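Local structure of extracellular endo-alpha-(1->5)-L-arabinanase 1 (1UV4) at residues S53-T56 with W61-N64; L103-S108 with G113-G118. The protein hydrolyses internal alpha-1,5-L-arabinofuranosidic linkages of linear and branched sugar beet arabinan as a secreted, calcium-binding glycosidase of family 43 that helps break down plant cell walls. One frame throughout, in Å; residues are numbered along the deposited sequence.

Contact 1: residues S53-T56 with W61-N64; sequences SIFT and WWSN
F55 and W62 meet across a wide gap between backbones: their CA atoms, the nearest pair of the two segments, are 11.6 Å apart, with 53-56 running off the end of strand 49-54, whereas 61-64 winds through a short helix-like turn that N64 N closes by bonding to W61 O. Two long aromatic side chains span that gap. Both CB atoms point toward the opposite segment, and the W62 indole drives the rim of its six-membered ring into one face of the F55 phenyl ring. The pair is a T-shaped stack: the ring centroids lie 5.3 Å apart and the planes stand at 89°. W62 CH2 comes within 3.8 Å of F55 CG, and W62 CZ2 lies off-centre over the same face, 3.9 Å from F55 CD2. In F55, chi1 (-53°, the ring anti to the carbonyl carbon) sends the phenyl group toward W62, and chi2 (-43°) sets which way its faces turn. The opposite face rests on the neighbouring I54, whose CG2 is over the ring centre. The phenyl ring is thus sandwiched between an aliphatic branch and an indole edge. On the five-membered ring, W62 NE1 is hydrogen-bonded to the hydroxyl of Y89 of strand 84-91, and the Y89 ring also meets that of F55. The contact joins the end of one propeller blade to the loop leading into the next. It is apolar, built on dispersion and on the weak attraction of C-H edges for a pi face, while the polar N-H of W62 is satisfied by Y89.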
loop_
_atom_site.group_PDB
_atom_site.type_symbol
_atom_site.label_atom_id
_atom_site.label_comp_id
_atom_site.label_asym_id
_atom_site.label_seq_id
_atom_site.Cartn_x
_atom_site.Cartn_y
_atom_site.Cartn_z
ATOM N N SER A 53 6.293 16.953 6.294
ATOM C CA SER A 53 5.491 15.753 6.474
ATOM C C SER A 53 4.044 16.104 6.752
ATOM O O SER A 53 3.747 17.209 7.170
ATOM C CB SER A 53 6.028 14.932 7.646
ATOM O OG SER A 53 7.325 14.435 7.351
ATOM N N ILE A 54 3.164 15.145 6.526
ATOM C CA ILE A 54 1.767 15.180 6.903
ATOM C C ILE A 54 1.692 14.629 8.328
ATOM O O ILE A 54 2.378 13.689 8.630
ATOM C CB ILE A 54 0.910 14.400 5.882
ATOM C CG1 ILE A 54 0.975 15.122 4.517
ATOM C CG2 ILE A 54 -0.523 14.337 6.369
ATOM C CD1 ILE A 54 0.416 14.344 3.374
ATOM N N PHE A 55 0.855 15.232 9.187
ATOM C CA PHE A 55 0.720 14.824 10.582
ATOM C C PHE A 55 2.040 15.066 11.340
ATOM O O PHE A 55 2.430 14.264 12.180
ATOM C CB PHE A 55 0.233 13.397 10.765
ATOM C CG PHE A 55 -1.058 13.070 10.020
ATOM C CD1 PHE A 55 -2.127 13.945 10.001
ATOM C CD2 PHE A 55 -1.183 11.879 9.326
ATOM C CE1 PHE A 55 -3.280 13.637 9.302
ATOM C CE2 PHE A 55 -2.327 11.598 8.628
ATOM C CZ PHE A 55 -3.376 12.456 8.626
ATOM N N THR A 56 2.682 16.215 11.115
ATOM C CA THR A 56 3.754 16.622 12.033
ATOM C C THR A 56 3.182 16.775 13.450
ATOM O O THR A 56 3.913 16.642 14.418
ATOM C CB THR A 56 4.439 17.939 11.588
ATOM O OG1 THR A 56 3.483 18.985 11.366
ATOM C CG2 THR A 56 5.189 17.706 10.290
ATOM N N TRP A 61 -7.489 11.372 18.208
ATOM C CA TRP A 61 -8.310 10.151 18.317
ATOM C C TRP A 61 -7.512 8.869 18.202
ATOM O O TRP A 61 -7.956 7.796 18.616
ATOM C CB TRP A 61 -9.450 10.148 17.270
ATOM C CG TRP A 61 -9.062 10.122 15.821
ATOM C CD1 TRP A 61 -9.063 11.223 14.967
ATOM C CD2 TRP A 61 -8.801 8.990 15.010
ATOM N NE1 TRP A 61 -8.740 10.813 13.701
ATOM C CE2 TRP A 61 -8.573 9.459 13.688
ATOM C CE3 TRP A 61 -8.675 7.625 15.261
ATOM C CZ2 TRP A 61 -8.209 8.616 12.657
ATOM C CZ3 TRP A 61 -8.338 6.775 14.205
ATOM C CH2 TRP A 61 -8.106 7.278 12.937
ATOM N N TRP A 62 -6.305 8.963 17.656
ATOM C CA TRP A 62 -5.484 7.751 17.416
ATOM C C TRP A 62 -5.249 6.973 18.695
ATOM O O TRP A 62 -5.315 5.758 18.676
ATOM C CB TRP A 62 -4.144 8.141 16.819
ATOM C CG TRP A 62 -4.178 8.683 15.443
ATOM C CD1 TRP A 62 -5.195 8.631 14.524
ATOM C CD2 TRP A 62 -3.114 9.379 14.814
ATOM N NE1 TRP A 62 -4.799 9.231 13.347
ATOM C CE2 TRP A 62 -3.520 9.686 13.492
ATOM C CE3 TRP A 62 -1.823 9.726 15.207
ATOM C CZ2 TRP A 62 -2.698 10.360 12.593
ATOM C CZ3 TRP A 62 -1.010 10.390 14.310
ATOM C CH2 TRP A 62 -1.469 10.734 13.031
ATOM N N SER A 63 -5.060 7.666 19.822
ATOM C CA SER A 63 -4.749 6.953 21.070
ATOM C C SER A 63 -5.939 6.159 21.641
ATOM O O SER A 63 -5.764 5.286 22.497
ATOM C CB SER A 63 -4.159 7.920 22.122
ATOM O OG SER A 63 -5.120 8.814 22.565
ATOM N N ASN A 64 -7.145 6.455 21.169
ATOM C CA ASN A 64 -8.338 5.728 21.584
ATOM C C ASN A 64 -8.386 4.324 21.017
ATOM O O ASN A 64 -9.126 3.483 21.533
ATOM C CB ASN A 64 -9.624 6.436 21.141
ATOM C CG ASN A 64 -9.746 7.841 21.717
ATOM O OD1 ASN A 64 -9.156 8.149 22.764
ATOM N ND2 ASN A 64 -10.535 8.682 21.058
#

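Contact 2: residues L103-S108 with G113-G118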
loop_
_atom_site.group_PDB
_atom_site.type_symbol
_atom_site.label_atom_id
_atom_site.label_comp_id
_atom_site.label_asym_id
_atom_site.label_seq_id
_atom_site.Cartn_x
_atom_site.Cartn_y
_atom_site.Cartn_z
ATOM N N LEU A 103 -8.276 8.191 7.690
ATOM C CA LEU A 103 -8.533 8.856 6.393
ATOM C C LEU A 103 -8.439 10.351 6.568
ATOM O O LEU A 103 -9.024 10.920 7.516
ATOM C CB LEU A 103 -9.949 8.529 5.877
ATOM C CG LEU A 103 -10.396 9.182 4.570
ATOM C CD1 LEU A 103 -9.554 8.739 3.437
ATOM C CD2 LEU A 103 -11.914 8.855 4.311
ATOM N N ALA A 104 -7.761 10.997 5.629
ATOM C CA ALA A 104 -7.783 12.441 5.544
ATOM C C ALA A 104 -8.091 12.861 4.128
ATOM O O ALA A 104 -7.873 12.113 3.206
ATOM C CB ALA A 104 -6.443 13.012 5.953
ATOM N N SER A 105 -8.539 14.093 3.960
ATOM C CA SER A 105 -8.903 14.558 2.625
ATOM C C SER A 105 -8.335 15.943 2.368
ATOM O O SER A 105 -8.096 16.707 3.298
ATOM C CB SER A 105 -10.436 14.536 2.405
ATOM O OG SER A 105 -11.117 15.400 3.298
ATOM N N SER A 106 -8.156 16.290 1.096
ATOM C CA SER A 106 -7.621 17.609 0.712
ATOM C C SER A 106 -8.028 17.935 -0.712
ATOM O O SER A 106 -8.322 17.048 -1.499
ATOM C CB SER A 106 -6.088 17.626 0.762
ATOM O OG SER A 106 -5.593 18.924 0.503
ATOM N N THR A 107 -8.022 19.211 -1.066
ATOM C CA THR A 107 -8.147 19.585 -2.463
ATOM C C THR A 107 -6.811 19.965 -3.055
ATOM O O THR A 107 -6.775 20.327 -4.211
ATOM C CB THR A 107 -9.151 20.745 -2.668
ATOM O OG1 THR A 107 -8.860 21.819 -1.768
ATOM C CG2 THR A 107 -10.560 20.309 -2.314
ATOM N N SER A 108 -5.730 19.888 -2.281
ATOM C CA SER A 108 -4.395 20.230 -2.811
ATOM C C SER A 108 -3.248 19.648 -1.994
ATOM O O SER A 108 -3.036 20.013 -0.822
ATOM C CB SER A 108 -4.220 21.749 -2.897
ATOM O OG SER A 108 -2.874 22.098 -3.214
ATOM N N GLY A 113 -2.657 21.088 3.270
ATOM C CA GLY A 113 -3.762 21.165 4.217
ATOM C C GLY A 113 -4.607 19.891 4.108
ATOM O O GLY A 113 -5.060 19.540 3.001
ATOM N N TRP A 114 -4.803 19.204 5.237
ATOM C CA TRP A 114 -5.546 17.935 5.284
ATOM C C TRP A 114 -6.658 17.963 6.344
ATOM O O TRP A 114 -6.455 18.360 7.481
ATOM C CB TRP A 114 -4.607 16.735 5.518
ATOM C CG TRP A 114 -3.716 16.542 4.363
ATOM C CD1 TRP A 114 -2.471 17.101 4.162
ATOM C CD2 TRP A 114 -3.988 15.757 3.213
ATOM N NE1 TRP A 114 -1.972 16.702 2.942
ATOM C CE2 TRP A 114 -2.887 15.896 2.328
ATOM C CE3 TRP A 114 -5.071 14.969 2.813
ATOM C CZ2 TRP A 114 -2.815 15.237 1.126
ATOM C CZ3 TRP A 114 -5.009 14.319 1.585
ATOM C CH2 TRP A 114 -3.890 14.477 0.748
ATOM N N LYS A 115 -7.850 17.560 5.943
ATOM C CA LYS A 115 -8.987 17.444 6.844
ATOM C C LYS A 115 -9.027 16.009 7.425
ATOM O O LYS A 115 -8.985 15.029 6.690
ATOM C CB LYS A 115 -10.277 17.677 6.084
ATOM C CG LYS A 115 -11.550 17.598 6.921
ATOM C CD LYS A 115 -12.774 17.839 6.034
ATOM C CE LYS A 115 -14.045 17.184 6.588
ATOM N NZ LYS A 115 -15.285 17.598 5.816
ATOM N N ASP A 116 -9.110 15.914 8.739
ATOM C CA ASP A 116 -9.268 14.655 9.446
ATOM C C ASP A 116 -10.691 14.098 9.260
ATOM O O ASP A 116 -11.661 14.680 9.738
ATOM C CB ASP A 116 -8.936 14.880 10.933
ATOM C CG ASP A 116 -9.088 13.663 11.776
ATOM O OD1 ASP A 116 -9.107 12.532 11.251
ATOM O OD2 ASP A 116 -9.272 13.824 13.009
ATOM N N GLU A 117 -10.777 12.971 8.549
ATOM C CA GLU A 117 -12.033 12.251 8.362
ATOM C C GLU A 117 -12.258 11.112 9.336
ATOM O O GLU A 117 -13.344 10.516 9.368
ATOM C CB GLU A 117 -12.101 11.682 6.936
ATOM C CG GLU A 117 -11.948 12.731 5.824
ATOM C CD GLU A 117 -13.207 13.488 5.473
ATOM O OE1 GLU A 117 -14.308 13.159 6.025
ATOM O OE2 GLU A 117 -13.086 14.494 4.688
ATOM N N GLY A 118 -11.283 10.878 10.197
ATOM C CA GLY A 118 -11.442 9.908 11.260
ATOM C C GLY A 118 -11.164 8.472 10.883
ATOM O O GLY A 118 -10.499 8.115 9.902
HETATM O O HOH W 1 -7.206 11.370 9.560
HETATM O O HOH W 2 -7.555 21.138 1.232
#
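S105 and K115 form the hydrogen-bonded pair at the middle of this antiparallel hairpin, made by the last two strands of a propeller blade, 99-106 and 115-123. S105 N donates to K115 O and K115 N to S105 O; the second bond is the straighter, at 173°. Toward the L103 end the register slips: E117 and G118 both face L103 in a classic beta bulge, where E117 N bonds to L103 O. G118, with backbone angles suited to glycine, is held by an Asx turn in which D116 OD1 takes its N-H from above the carboxylate plane. Water 1 links the same OD1 to L103 O, and W61 NE1 also bonds to it.

The side chain of E117 runs back along the hairpin. E117 CB lies 3.2 Å from L103 O and packs 3.8 Å from L103 CG, the two side chains lying side by side. E117 CG is 3.8 Å from S105 OG, and the bend at chi2 (-82°) then swings the carboxylate toward that serine. At the tip, S105 OG donates to the anti lone pair of E117 OE2 at 2.6 Å. K115 NZ is 4.0 Å from E117 OE2, a long salt bridge.

Near the turn, S106 does two jobs. S106 OG, anti to the backbone N (chi1 -175°), donates to G113 O at 2.6 Å and accepts from S108 N, making an ST turn. S106 CB lies over the face of W114 in a CH-pi contact, 3.5 Å from the centroid of the six-membered ring. W114 CE3 also touches A104 CB.

Two serine hydroxyls thus supplement the backbone bonds, S106 tying the turn and S105 holding a carboxylate. The S105 hydroxyl, and more weakly the distant lysine, would probably favour the charged form of E117.

From the N terminus, strand 49-54 completes the four-stranded blade 16-54, and contact 1 closes a short turn at the start of the long loop that follows it. The chain then enters the next blade, 74-123, whose last two strands, 99-106 and 115-123, are paired by contact 2. The two closures come in series, neither nesting nor crossing, but they meet in space, their centres 12 Å apart. W61 NE1 probably donates to D116 OD1 at 3.0 Å, I54 CD1 packs 3.4 Å from W114 NE1, and F55 CZ lies near A104 CB. The exit of one blade and its following loop are thereby fastened to the outer hairpin of the next in this GH43 beta-propeller.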